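Long-range contacts in 70 kDa peptidylprolyl isomerase, putative (Plasmodium falciparum, PDB 2FBN), which probably acts as an FK506-binding prolyl isomerase and carries a tetratricopeptide repeat domain that interacts with the C-terminal pentapeptide of Hsp90: residues Q36-I41 with D66-T71; I86-N91 with K116-N121; F137-K142 with N167-A172. All blocks are in the same frame, centred on the assembly; numbering follows the deposited sequence.

Contact 1. Residues Q36-I41 with D66-T71; sequences QSAFDI and DFFIHT
Ser37 sets its CB over one face of the Phe67 ring, 3.6 Å above the plane and shifted from the middle toward the rim. This is a CH-pi contact: Ser37 CB lies 3.9 Å from the centroid of the Phe67 ring and 23° off its normal. The first torsion of Ser37 (chi1 -59°) places OG beside its own backbone N, where it is hydrogen-bonded to Glu33 O one turn back along helix 31-50, leaving the CB methylene to meet the aromatic face. Ile41, one turn further on, has CD1 near the edge of the same ring in the model, at an approach too short to be real, so the detail is doubtful. Ala38 turns its methyl between the two phenylalanines of the turn. Its CB lies 4.1 Å from Phe67 CB at the root of one side chain and 3.5 Å from Phe68 CZ at the far end of the other, meeting the Phe68 ring obliquely. A type I beta turn from Asp66 to Ile69 presents both phenylalanines, and Thr71 OG1 donates to Phe68 O (2.6 Å), with the donor tilted 27° from the carbonyl plane. Beyond the two segments, Tyr29 packs edge-to-face with Phe67, and Ile86 and Glu87 of helix 77-100 touch Phe68. His70 bonds through NE2 to Asn132 OD1 of the second subunit. The contact between helix 31-50 and the loop after helix 54-66 is thus made by carbon: one ring face, the Ala38 methyl and the ring of Phe68 supply it, so it rests on shape and dispersion rather than on directed bonds, while Ser37 OG is satisfied within its own helix and Thr71 OG1 by Phe68 O and by Lys83 of helix 77-100.

Contact 2. Residues I86-N91 with K116-N121; sequences IEISCN and KIDKNN
Glu87 O accepts two bonds, from Asn91 N (3.0 Å) and from Asn91 ND2 (2.9 Å), which reach it from opposite faces of its plane. The amide donor stands 38° out of the carbonyl plane, and OD1 of the same amide bonds His110 ND1 of helix 104-117, fixing the rotation of the Asn91 side chain between two helices. Across the contact the chemistry turns apolar. Ile117 CD1 touches Glu87 at both CB and OE1, the two side chains lying roughly perpendicular, while Ile117 CG2 packs 3.9 Å from Ile88 CG1. Ile88 reaches on with CD1 to Asp118 CB (3.8 Å), and its CG2 branch, anti to the backbone N, lies against Asn121 ND2. That amide is held by Asp118 OD2 at 2.9 Å in a fairly straight bond (162°), spanning a type II turn; Asn121 OD1 meanwhile caps Ala124 N at the start of helix 122-135. Residues 88-121 match a tetratricopeptide repeat, and helix 77-100 packed on the end of helix 104-117, followed by a tight turn into the next helix, is consistent with the antiparallel helix pair and tight connecting turn of such repeats.

Contact 3. Residues F137-K142 with N167-A172; sequences FLEEAK and NKLKEA
Leu138 and Leu169 form the centre of the contact, with Leu138 CB 3.6 Å from Leu169 CD1. The CD1 branch of Leu138 continues past this pair to Ala172 CB at 3.7 Å, and its CD2 branch meets Lys168 CB, the two side chains at about a right angle. On the other flank, Leu169, with CG anti to its backbone N (chi1 -171°), turns CD2 toward two charged residues of helix 138-151. Lys142 runs fully extended across it and touches by CD (3.7 Å), well before its ammonium end. Glu139, bent at chi2, brings OE2 within 3.5 Å of Leu169 CD2, while that oxygen forms a salt bridge with Arg173, just beyond the second segment. Behind these side chains the helices run roughly antiparallel, the short segments at 150° with axes 10.0 Å apart. Phe137 occupies the N-cap position, so Leu138 opens the first turn of its helix, in a range matching a tetratricopeptide repeat; the contact packs it on the C-terminal helix 156-173. Met133 of helix 122-135 packs on Lys168, and Tyr27 of the second subunit rests on Leu169 and Ala172. A leucine pair is thus flanked by charged side chains: aliphatic stems of lysines do the packing, and the Glu139 carboxylate, lying against the Leu169 methyls, is probably stabilised as an anion by Arg173.

In the fold
All three contacts are mainly apolar, but they differ in setting. Contacts 1 and 3 are partly buried, whereas contact 2, the nearest to the chain's centre, lies at the surface. Contacts 1 and 2 touch each other: Phe68 and Ala38 pack on Ile86, so helix 77-100, which carries one side of contact 2, also backs contact 1. Contact 3 stands apart, its centre about 37 Å from that of contact 1 on the opposite side of the chain's centre. Those two outer contacts both reach the second subunit, where His70 of one chain meets Phe137 of the other. Aromatic rings dominate contact 1, isoleucines beside a polar turn contact 2, and leucines fringed by charge contact 3.

Contact 1. Residues Q36-I41 with D66-T71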
ATOM      1  N   GLN A  36      15.482  12.033  -9.471  1.00 23.49           N
ATOM      2  CA  GLN A  36      15.776  11.842 -10.894  1.00 24.41           C
ATOM      3  C   GLN A  36      15.396  10.448 -11.382  1.00 23.73           C
ATOM      4  O   GLN A  36      14.753  10.306 -12.426  1.00 23.60           O
ATOM      5  CB  GLN A  36      17.247  12.161 -11.221  1.00 24.91           C
ATOM      6  CG  GLN A  36      17.548  12.191 -12.720  1.00 28.47           C
ATOM      7  CD  GLN A  36      16.638  13.138 -13.492  1.00 31.43           C
ATOM      8  OE1 GLN A  36      16.631  14.348 -13.256  1.00 33.07           O
ATOM      9  NE2 GLN A  36      15.859  12.585 -14.423  1.00 31.16           N
ATOM     10  N   SER A  37      15.792   9.429 -10.619  1.00 23.49           N
ATOM     11  CA  SER A  37      15.506   8.042 -10.970  1.00 23.71           C
ATOM     12  C   SER A  37      13.998   7.776 -10.937  1.00 22.96           C
ATOM     13  O   SER A  37      13.466   7.113 -11.824  1.00 22.59           O
ATOM     14  CB  SER A  37      16.251   7.064 -10.060  1.00 24.61           C
ATOM     15  OG  SER A  37      17.665   7.251 -10.133  1.00 26.62           O
ATOM     16  N   ALA A  38      13.322   8.290  -9.911  1.00 22.05           N
ATOM     17  CA  ALA A  38      11.857   8.139  -9.821  1.00 21.67           C
ATOM     18  C   ALA A  38      11.167   8.755 -11.051  1.00 21.97           C
ATOM     19  O   ALA A  38      10.276   8.147 -11.647  1.00 21.46           O
ATOM     20  CB  ALA A  38      11.316   8.761  -8.529  1.00 22.42           C
ATOM     21  N   PHE A  39      11.606   9.946 -11.450  1.00 22.57           N
ATOM     22  CA  PHE A  39      11.032  10.592 -12.637  1.00 24.01           C
ATOM     23  C   PHE A  39      11.263   9.708 -13.879  1.00 23.55           C
ATOM     24  O   PHE A  39      10.337   9.441 -14.642  1.00 23.28           O
ATOM     25  CB  PHE A  39      11.623  11.986 -12.841  1.00 25.20           C
ATOM     26  CG  PHE A  39      11.103  12.682 -14.069  1.00 26.23           C
ATOM     27  CD1 PHE A  39       9.911  13.391 -14.027  1.00 28.44           C
ATOM     28  CD2 PHE A  39      11.804  12.618 -15.266  1.00 29.25           C
ATOM     29  CE1 PHE A  39       9.420  14.040 -15.168  1.00 29.85           C
ATOM     30  CE2 PHE A  39      11.318  13.255 -16.420  1.00 29.77           C
ATOM     31  CZ  PHE A  39      10.128  13.954 -16.367  1.00 28.59           C
ATOM     32  N   ASP A  40      12.494   9.231 -14.048  1.00 24.62           N
ATOM     33  CA  ASP A  40      12.870   8.440 -15.219  1.00 24.57           C
ATOM     34  C   ASP A  40      12.090   7.132 -15.289  1.00 24.26           C
ATOM     35  O   ASP A  40      11.606   6.725 -16.362  1.00 23.76           O
ATOM     36  CB  ASP A  40      14.364   8.139 -15.196  1.00 25.51           C
ATOM     37  CG  ASP A  40      15.220   9.356 -15.519  1.00 27.40           C
ATOM     38  OD1 ASP A  40      14.691  10.365 -16.052  1.00 30.85           O
ATOM     39  OD2 ASP A  40      16.432   9.281 -15.220  1.00 30.26           O
ATOM     40  N   ILE A  41      11.961   6.472 -14.138  1.00 22.51           N
ATOM     41  CA  ILE A  41      11.236   5.208 -14.064  1.00 22.06           C
ATOM     42  C   ILE A  41       9.730   5.430 -14.325  1.00 21.23           C
ATOM     43  O   ILE A  41       9.091   4.621 -15.014  1.00 21.01           O
ATOM     44  CB  ILE A  41      11.531   4.473 -12.731  1.00 21.30           C
ATOM     45  CG1 ILE A  41      13.018   4.061 -12.713  1.00 23.42           C
ATOM     46  CG2 ILE A  41      10.629   3.240 -12.566  1.00 21.65           C
ATOM     47  CD1 ILE A  41      13.575   3.765 -11.342  1.00 26.38           C
ATOM     48  N   ASP A  66       8.910   3.577  -4.889  1.00 17.75           N
ATOM     49  CA  ASP A  66       9.860   2.967  -3.938  1.00 18.25           C
ATOM     50  C   ASP A  66      11.058   3.878  -3.611  1.00 18.14           C
ATOM     51  O   ASP A  66      11.614   3.806  -2.509  1.00 18.30           O
ATOM     52  CB  ASP A  66      10.345   1.625  -4.476  1.00 17.90           C
ATOM     53  CG  ASP A  66       9.260   0.544  -4.450  1.00 18.70           C
ATOM     54  OD1 ASP A  66       8.243   0.711  -3.758  1.00 19.78           O
ATOM     55  OD2 ASP A  66       9.454  -0.487  -5.122  1.00 22.31           O
ATOM     56  N   PHE A  67      11.423   4.752  -4.551  1.00 18.61           N
ATOM     57  CA  PHE A  67      12.488   5.735  -4.296  1.00 18.58           C
ATOM     58  C   PHE A  67      12.151   6.709  -3.183  1.00 18.53           C
ATOM     59  O   PHE A  67      13.044   7.314  -2.619  1.00 18.72           O
ATOM     60  CB  PHE A  67      12.871   6.482  -5.559  1.00 20.40           C
ATOM     61  CG  PHE A  67      13.816   5.714  -6.409  1.00 21.35           C
ATOM     62  CD1 PHE A  67      15.168   5.645  -6.068  1.00 23.86           C
ATOM     63  CD2 PHE A  67      13.360   5.030  -7.530  1.00 24.89           C
ATOM     64  CE1 PHE A  67      16.065   4.904  -6.861  1.00 24.98           C
ATOM     65  CE2 PHE A  67      14.241   4.292  -8.317  1.00 26.16           C
ATOM     66  CZ  PHE A  67      15.603   4.233  -7.977  1.00 25.68           C
ATOM     67  N   PHE A  68      10.861   6.827  -2.858  1.00 18.41           N
ATOM     68  CA  PHE A  68      10.411   7.768  -1.837  1.00 19.01           C
ATOM     69  C   PHE A  68      10.070   7.131  -0.488  1.00 19.10           C
ATOM     70  O   PHE A  68       9.601   7.819   0.407  1.00 19.19           O
ATOM     71  CB  PHE A  68       9.233   8.594  -2.370  1.00 18.72           C
ATOM     72  CG  PHE A  68       9.589   9.381  -3.592  1.00 18.70           C
ATOM     73  CD1 PHE A  68      10.733  10.185  -3.592  1.00 19.03           C
ATOM     74  CD2 PHE A  68       8.790   9.330  -4.732  1.00 19.58           C
ATOM     75  CE1 PHE A  68      11.092  10.918  -4.740  1.00 21.87           C
ATOM     76  CE2 PHE A  68       9.138  10.071  -5.872  1.00 21.93           C
ATOM     77  CZ  PHE A  68      10.289  10.854  -5.867  1.00 19.85           C
ATOM     78  N   ILE A  69      10.323   5.830  -0.336  1.00 19.07           N
ATOM     79  CA  ILE A  69      10.176   5.187   0.974  1.00 18.42           C
ATOM     80  C   ILE A  69      11.099   5.895   1.979  1.00 18.59           C
ATOM     81  O   ILE A  69      12.271   6.204   1.685  1.00 17.95           O
ATOM     82  CB  ILE A  69      10.489   3.660   0.892  1.00 18.52           C
ATOM     83  CG1 ILE A  69       9.505   2.988  -0.066  1.00 17.65           C
ATOM     84  CG2 ILE A  69      10.428   2.991   2.285  1.00 18.97           C
ATOM     85  CD1 ILE A  69       9.852   1.549  -0.393  1.00 18.93           C
ATOM     86  N   HIS A  70      10.566   6.152   3.172  1.00 19.91           N
ATOM     87  CA  HIS A  70      11.312   6.841   4.238  1.00 20.23           C
ATOM     88  C   HIS A  70      11.889   8.200   3.823  1.00 22.11           C
ATOM     89  O   HIS A  70      13.075   8.460   4.052  1.00 22.06           O
ATOM     90  CB  HIS A  70      12.457   5.973   4.806  1.00 20.18           C
ATOM     91  CG  HIS A  70      12.052   4.585   5.191  1.00 19.98           C
ATOM     92  ND1 HIS A  70      10.849   4.286   5.796  1.00 21.13           N
ATOM     93  CD2 HIS A  70      12.720   3.410   5.081  1.00 19.48           C
ATOM     94  CE1 HIS A  70      10.785   2.983   6.024  1.00 22.80           C
ATOM     95  NE2 HIS A  70      11.912   2.431   5.606  1.00 19.48           N
ATOM     96  N   THR A  71      11.055   9.041   3.204  1.00 22.88           N
ATOM     97  CA  THR A  71      11.480  10.393   2.829  1.00 24.72           C
ATOM     98  C   THR A  71      10.559  11.428   3.483  1.00 27.18           C
ATOM     99  O   THR A  71      10.419  12.554   2.974  1.00 27.30           O
ATOM    100  CB  THR A  71      11.507  10.602   1.286  1.00 24.08           C
ATOM    101  OG1 THR A  71      10.206  10.366   0.749  1.00 23.84           O
ATOM    102  CG2 THR A  71      12.521   9.664   0.608  1.00 23.06           C
TER

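Contact 2. Residues I86-N91 with K116-N121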
ATOM      1  N   ILE A  86       5.711  13.697  -8.854  1.00 21.91           N
ATOM      2  CA  ILE A  86       5.949  12.317  -9.260  1.00 20.92           C
ATOM      3  C   ILE A  86       5.001  11.374  -8.507  1.00 20.08           C
ATOM      4  O   ILE A  86       4.478  10.434  -9.100  1.00 19.39           O
ATOM      5  CB  ILE A  86       7.434  11.902  -9.065  1.00 20.75           C
ATOM      6  CG1 ILE A  86       8.332  12.719 -10.009  1.00 21.78           C
ATOM      7  CG2 ILE A  86       7.648  10.402  -9.295  1.00 20.54           C
ATOM      8  CD1 ILE A  86       9.781  12.798  -9.529  1.00 22.33           C
ATOM      9  N   GLU A  87       4.777  11.638  -7.219  1.00 19.98           N
ATOM     10  CA  GLU A  87       3.854  10.808  -6.427  1.00 20.79           C
ATOM     11  C   GLU A  87       2.416  10.908  -6.931  1.00 20.60           C
ATOM     12  O   GLU A  87       1.717   9.889  -7.041  1.00 20.13           O
ATOM     13  CB  GLU A  87       3.930  11.158  -4.951  1.00 21.15           C
ATOM     14  CG  GLU A  87       5.261  10.707  -4.341  1.00 24.38           C
ATOM     15  CD  GLU A  87       5.309  10.740  -2.823  1.00 28.26           C
ATOM     16  OE1 GLU A  87       4.696  11.637  -2.204  1.00 30.05           O
ATOM     17  OE2 GLU A  87       6.026   9.878  -2.267  1.00 30.42           O
ATOM     18  N   ILE A  88       1.982  12.124  -7.252  1.00 20.62           N
ATOM     19  CA  ILE A  88       0.641  12.297  -7.847  1.00 20.70           C
ATOM     20  C   ILE A  88       0.499  11.529  -9.160  1.00 20.61           C
ATOM     21  O   ILE A  88      -0.477  10.788  -9.357  1.00 19.84           O
ATOM     22  CB  ILE A  88       0.308  13.797  -8.038  1.00 20.72           C
ATOM     23  CG1 ILE A  88       0.077  14.454  -6.663  1.00 20.98           C
ATOM     24  CG2 ILE A  88      -0.873  13.954  -9.010  1.00 20.85           C
ATOM     25  CD1 ILE A  88       0.022  15.968  -6.700  1.00 22.81           C
ATOM     26  N   SER A  89       1.478  11.672 -10.052  1.00 20.76           N
ATOM     27  CA  SER A  89       1.431  11.002 -11.358  1.00 20.98           C
ATOM     28  C   SER A  89       1.445   9.477 -11.260  1.00 20.25           C
ATOM     29  O   SER A  89       0.627   8.793 -11.885  1.00 19.93           O
ATOM     30  CB  SER A  89       2.586  11.461 -12.246  1.00 21.55           C
ATOM     31  OG  SER A  89       2.427  12.830 -12.556  1.00 25.53           O
ATOM     32  N   CYS A  90       2.389   8.954 -10.488  1.00 19.19           N
ATOM     33  CA  CYS A  90       2.495   7.515 -10.304  1.00 18.38           C
ATOM     34  C   CYS A  90       1.221   6.940  -9.692  1.00 17.17           C
ATOM     35  O   CYS A  90       0.721   5.910 -10.144  1.00 18.31           O
ATOM     36  CB  CYS A  90       3.657   7.205  -9.370  1.00 18.47           C
ATOM     37  SG  CYS A  90       5.230   7.396 -10.225  1.00 20.36           S
ATOM     38  N   ASN A  91       0.710   7.572  -8.636  1.00 17.23           N
ATOM     39  CA  ASN A  91      -0.501   7.034  -8.017  1.00 16.95           C
ATOM     40  C   ASN A  91      -1.748   7.151  -8.899  1.00 17.17           C
ATOM     41  O   ASN A  91      -2.581   6.241  -8.915  1.00 17.46           O
ATOM     42  CB  ASN A  91      -0.725   7.622  -6.641  1.00 17.40           C
ATOM     43  CG  ASN A  91       0.208   7.010  -5.614  1.00 18.46           C
ATOM     44  OD1 ASN A  91       0.101   5.810  -5.286  1.00 19.38           O
ATOM     45  ND2 ASN A  91       1.116   7.816  -5.100  1.00 19.53           N
ATOM     46  N   LYS A 116      -4.897  12.292  -0.640  1.00 25.76           N
ATOM     47  CA  LYS A 116      -4.187  12.672   0.591  1.00 28.29           C
ATOM     48  C   LYS A 116      -3.166  13.773   0.313  1.00 28.29           C
ATOM     49  O   LYS A 116      -2.918  14.618   1.175  1.00 29.12           O
ATOM     50  CB  LYS A 116      -3.523  11.454   1.246  1.00 27.75           C
ATOM     51  CG  LYS A 116      -4.526  10.374   1.697  1.00 29.50           C
ATOM     52  CD  LYS A 116      -3.889   9.323   2.608  1.00 30.86           C
ATOM     53  CE  LYS A 116      -4.686   8.006   2.606  1.00 34.80           C
ATOM     54  NZ  LYS A 116      -4.289   7.088   1.467  1.00 34.12           N
ATOM     55  N   ILE A 117      -2.596  13.765  -0.890  1.00 28.89           N
ATOM     56  CA  ILE A 117      -1.545  14.708  -1.303  1.00 30.55           C
ATOM     57  C   ILE A 117      -2.115  15.956  -1.999  1.00 31.08           C
ATOM     58  O   ILE A 117      -1.555  17.063  -1.895  1.00 31.18           O
ATOM     59  CB  ILE A 117      -0.521  14.021  -2.261  1.00 30.39           C
ATOM     60  CG1 ILE A 117       0.216  12.892  -1.542  1.00 31.39           C
ATOM     61  CG2 ILE A 117       0.473  15.036  -2.819  1.00 32.39           C
ATOM     62  CD1 ILE A 117       1.039  11.970  -2.486  1.00 30.71           C
ATOM     63  N   ASP A 118      -3.223  15.773  -2.709  1.00 31.63           N
ATOM     64  CA  ASP A 118      -3.804  16.812  -3.545  1.00 33.06           C
ATOM     65  C   ASP A 118      -5.320  16.671  -3.441  1.00 33.54           C
ATOM     66  O   ASP A 118      -5.963  15.983  -4.256  1.00 33.13           O
ATOM     67  CB  ASP A 118      -3.309  16.663  -4.995  1.00 33.15           C
ATOM     68  CG  ASP A 118      -3.853  17.744  -5.934  1.00 35.36           C
ATOM     69  OD1 ASP A 118      -4.279  18.823  -5.454  1.00 37.97           O
ATOM     70  OD2 ASP A 118      -3.852  17.500  -7.162  1.00 35.14           O
ATOM     71  N   LYS A 119      -5.873  17.303  -2.405  1.00 34.36           N
ATOM     72  CA  LYS A 119      -7.297  17.194  -2.088  1.00 35.14           C
ATOM     73  C   LYS A 119      -8.159  17.648  -3.256  1.00 34.96           C
ATOM     74  O   LYS A 119      -7.890  18.674  -3.868  1.00 35.43           O
ATOM     75  CB  LYS A 119      -7.658  17.988  -0.825  1.00 35.72           C
ATOM     76  CG  LYS A 119      -9.149  17.932  -0.489  1.00 37.76           C
ATOM     77  CD  LYS A 119      -9.422  17.948   1.001  1.00 41.86           C
ATOM     78  CE  LYS A 119     -10.713  17.187   1.317  1.00 43.63           C
ATOM     79  NZ  LYS A 119     -10.782  16.778   2.757  1.00 44.84           N
ATOM     80  N   ASN A 120      -9.184  16.864  -3.566  1.00 35.13           N
ATOM     81  CA  ASN A 120     -10.104  17.192  -4.652  1.00 35.17           C
ATOM     82  C   ASN A 120      -9.470  17.183  -6.050  1.00 33.74           C
ATOM     83  O   ASN A 120     -10.020  17.779  -6.981  1.00 34.83           O
ATOM     84  CB  ASN A 120     -10.828  18.527  -4.382  1.00 36.21           C
ATOM     85  CG  ASN A 120     -11.664  18.500  -3.112  1.00 38.78           C
ATOM     86  OD1 ASN A 120     -11.926  17.434  -2.538  1.00 42.76           O
ATOM     87  ND2 ASN A 120     -12.081  19.680  -2.657  1.00 40.92           N
ATOM     88  N   ASN A 121      -8.317  16.518  -6.198  1.00 31.39           N
ATOM     89  CA  ASN A 121      -7.782  16.202  -7.522  1.00 29.00           C
ATOM     90  C   ASN A 121      -8.918  15.523  -8.281  1.00 27.48           C
ATOM     91  O   ASN A 121      -9.376  14.454  -7.875  1.00 26.90           O
ATOM     92  CB  ASN A 121      -6.559  15.269  -7.401  1.00 28.21           C
ATOM     93  CG  ASN A 121      -5.938  14.929  -8.746  1.00 28.10           C
ATOM     94  OD1 ASN A 121      -6.534  14.212  -9.557  1.00 24.83           O
ATOM     95  ND2 ASN A 121      -4.734  15.439  -8.992  1.00 25.48           N
TER

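Contact 3. Residues F137-K142 with N167-A172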
ATOM      1  N   PHE A 137     -18.771  -0.343  -3.311  1.00 20.20           N
ATOM      2  CA  PHE A 137     -18.882   0.781  -2.400  1.00 20.06           C
ATOM      3  C   PHE A 137     -19.721   1.872  -3.063  1.00 19.87           C
ATOM      4  O   PHE A 137     -19.225   2.953  -3.408  1.00 19.66           O
ATOM      5  CB  PHE A 137     -17.502   1.302  -1.991  1.00 19.95           C
ATOM      6  CG  PHE A 137     -16.763   0.383  -1.047  1.00 20.95           C
ATOM      7  CD1 PHE A 137     -17.266   0.134   0.235  1.00 20.26           C
ATOM      8  CD2 PHE A 137     -15.576  -0.211  -1.435  1.00 21.23           C
ATOM      9  CE1 PHE A 137     -16.572  -0.718   1.139  1.00 20.75           C
ATOM     10  CE2 PHE A 137     -14.862  -1.067  -0.544  1.00 21.61           C
ATOM     11  CZ  PHE A 137     -15.379  -1.319   0.738  1.00 20.59           C
ATOM     12  N   LEU A 138     -21.000   1.549  -3.247  1.00 19.76           N
ATOM     13  CA  LEU A 138     -21.905   2.371  -4.074  1.00 20.31           C
ATOM     14  C   LEU A 138     -22.218   3.748  -3.518  1.00 20.83           C
ATOM     15  O   LEU A 138     -22.205   4.733  -4.259  1.00 21.25           O
ATOM     16  CB  LEU A 138     -23.204   1.613  -4.382  1.00 19.51           C
ATOM     17  CG  LEU A 138     -23.043   0.320  -5.180  1.00 20.57           C
ATOM     18  CD1 LEU A 138     -24.406  -0.307  -5.458  1.00 21.24           C
ATOM     19  CD2 LEU A 138     -22.261   0.550  -6.477  1.00 21.54           C
ATOM     20  N   GLU A 139     -22.477   3.844  -2.215  1.00 22.29           N
ATOM     21  CA  GLU A 139     -22.767   5.145  -1.610  1.00 22.71           C
ATOM     22  C   GLU A 139     -21.530   6.039  -1.649  1.00 21.97           C
ATOM     23  O   GLU A 139     -21.619   7.211  -1.994  1.00 22.46           O
ATOM     24  CB  GLU A 139     -23.286   4.969  -0.180  1.00 23.85           C
ATOM     25  CG  GLU A 139     -24.454   4.013  -0.122  1.00 28.72           C
ATOM     26  CD  GLU A 139     -25.781   4.712   0.002  1.00 37.02           C
ATOM     27  OE1 GLU A 139     -26.544   4.350   0.936  1.00 40.21           O
ATOM     28  OE2 GLU A 139     -26.056   5.627  -0.810  1.00 41.45           O
ATOM     29  N   GLU A 140     -20.381   5.442  -1.321  1.00 21.90           N
ATOM     30  CA  GLU A 140     -19.078   6.080  -1.432  1.00 21.26           C
ATOM     31  C   GLU A 140     -18.841   6.596  -2.850  1.00 21.15           C
ATOM     32  O   GLU A 140     -18.483   7.765  -3.048  1.00 21.18           O
ATOM     33  CB  GLU A 140     -17.958   5.099  -1.054  1.00 22.50           C
ATOM     34  CG  GLU A 140     -17.936   4.726   0.444  1.00 23.57           C
ATOM     35  CD  GLU A 140     -18.870   3.554   0.856  1.00 29.35           C
ATOM     36  OE1 GLU A 140     -19.646   2.979   0.037  1.00 28.05           O
ATOM     37  OE2 GLU A 140     -18.801   3.199   2.064  1.00 31.32           O
ATOM     38  N   ALA A 141     -19.040   5.711  -3.818  1.00 20.45           N
ATOM     39  CA  ALA A 141     -18.835   6.061  -5.228  1.00 20.01           C
ATOM     40  C   ALA A 141     -19.732   7.226  -5.657  1.00 20.04           C
ATOM     41  O   ALA A 141     -19.293   8.145  -6.371  1.00 20.23           O
ATOM     42  CB  ALA A 141     -19.095   4.864  -6.098  1.00 19.29           C
ATOM     43  N   LYS A 142     -20.985   7.195  -5.219  1.00 21.33           N
ATOM     44  CA  LYS A 142     -21.914   8.265  -5.589  1.00 22.41           C
ATOM     45  C   LYS A 142     -21.391   9.610  -5.095  1.00 22.78           C
ATOM     46  O   LYS A 142     -21.460  10.614  -5.812  1.00 22.87           O
ATOM     47  CB  LYS A 142     -23.313   7.966  -5.053  1.00 22.92           C
ATOM     48  CG  LYS A 142     -24.338   9.010  -5.466  1.00 24.93           C
ATOM     49  CD  LYS A 142     -25.724   8.592  -5.073  1.00 28.23           C
ATOM     50  CE  LYS A 142     -26.701   9.732  -5.326  1.00 31.37           C
ATOM     51  NZ  LYS A 142     -28.008   9.437  -4.679  1.00 33.88           N
ATOM     52  N   ASN A 167     -27.623   4.134 -11.199  1.00 23.31           N
ATOM     53  CA  ASN A 167     -28.325   2.948 -11.700  1.00 23.97           C
ATOM     54  C   ASN A 167     -28.064   1.730 -10.807  1.00 23.90           C
ATOM     55  O   ASN A 167     -28.989   1.041 -10.394  1.00 24.10           O
ATOM     56  CB  ASN A 167     -27.910   2.672 -13.152  1.00 24.44           C
ATOM     57  CG  ASN A 167     -28.600   1.466 -13.753  1.00 27.22           C
ATOM     58  OD1 ASN A 167     -28.197   0.332 -13.517  1.00 28.10           O
ATOM     59  ND2 ASN A 167     -29.633   1.709 -14.569  1.00 28.05           N
ATOM     60  N   LYS A 168     -26.788   1.470 -10.530  1.00 23.45           N
ATOM     61  CA  LYS A 168     -26.381   0.386  -9.651  1.00 24.11           C
ATOM     62  C   LYS A 168     -26.981   0.513  -8.252  1.00 25.29           C
ATOM     63  O   LYS A 168     -27.455  -0.478  -7.688  1.00 26.05           O
ATOM     64  CB  LYS A 168     -24.854   0.371  -9.550  1.00 23.49           C
ATOM     65  CG  LYS A 168     -24.178  -0.157 -10.803  1.00 22.29           C
ATOM     66  CD  LYS A 168     -22.663  -0.202 -10.619  1.00 23.91           C
ATOM     67  CE  LYS A 168     -21.999  -1.018 -11.702  1.00 26.74           C
ATOM     68  NZ  LYS A 168     -22.017  -2.474 -11.372  1.00 28.40           N
ATOM     69  N   LEU A 169     -26.952   1.723  -7.699  1.00 26.82           N
ATOM     70  CA  LEU A 169     -27.424   1.967  -6.336  1.00 29.02           C
ATOM     71  C   LEU A 169     -28.938   1.767  -6.231  1.00 31.03           C
ATOM     72  O   LEU A 169     -29.422   1.152  -5.283  1.00 31.35           O
ATOM     73  CB  LEU A 169     -27.003   3.353  -5.848  1.00 28.23           C
ATOM     74  CG  LEU A 169     -27.201   3.743  -4.376  1.00 29.25           C
ATOM     75  CD1 LEU A 169     -26.483   2.790  -3.395  1.00 28.63           C
ATOM     76  CD2 LEU A 169     -26.750   5.179  -4.176  1.00 29.10           C
ATOM     77  N   LYS A 170     -29.678   2.250  -7.226  1.00 33.26           N
ATOM     78  CA  LYS A 170     -31.129   2.020  -7.271  1.00 35.69           C
ATOM     79  C   LYS A 170     -31.473   0.523  -7.374  1.00 36.68           C
ATOM     80  O   LYS A 170     -32.385   0.048  -6.696  1.00 37.08           O
ATOM     81  CB  LYS A 170     -31.785   2.857  -8.381  1.00 35.48           C
ATOM     82  CG  LYS A 170     -31.701   4.376  -8.113  1.00 36.80           C
ATOM     83  CD  LYS A 170     -32.631   5.232  -9.000  1.00 37.27           C
ATOM     84  CE  LYS A 170     -32.008   5.550 -10.358  1.00 40.69           C
ATOM     85  NZ  LYS A 170     -32.680   6.684 -11.085  1.00 42.68           N
ATOM     86  N   GLU A 171     -30.732  -0.221  -8.191  1.00 37.91           N
ATOM     87  CA  GLU A 171     -30.880  -1.679  -8.247  1.00 39.91           C
ATOM     88  C   GLU A 171     -30.538  -2.334  -6.897  1.00 40.27           C
ATOM     89  O   GLU A 171     -31.311  -3.141  -6.385  1.00 40.24           O
ATOM     90  CB  GLU A 171     -30.055  -2.286  -9.397  1.00 39.81           C
ATOM     91  CG  GLU A 171     -30.059  -3.825  -9.448  1.00 41.51           C
ATOM     92  CD  GLU A 171     -29.772  -4.414 -10.835  1.00 42.41           C
ATOM     93  OE1 GLU A 171     -29.061  -5.449 -10.911  1.00 45.86           O
ATOM     94  OE2 GLU A 171     -30.263  -3.866 -11.853  1.00 45.58           O
ATOM     95  N   ALA A 172     -29.391  -1.967  -6.323  1.00 41.22           N
ATOM     96  CA  ALA A 172     -28.907  -2.575  -5.070  1.00 42.47           C
ATOM     97  C   ALA A 172     -29.894  -2.408  -3.920  1.00 43.64           C
ATOM     98  O   ALA A 172     -30.099  -3.337  -3.125  1.00 43.70           O
ATOM     99  CB  ALA A 172     -27.552  -2.002  -4.681  1.00 41.92           C
TER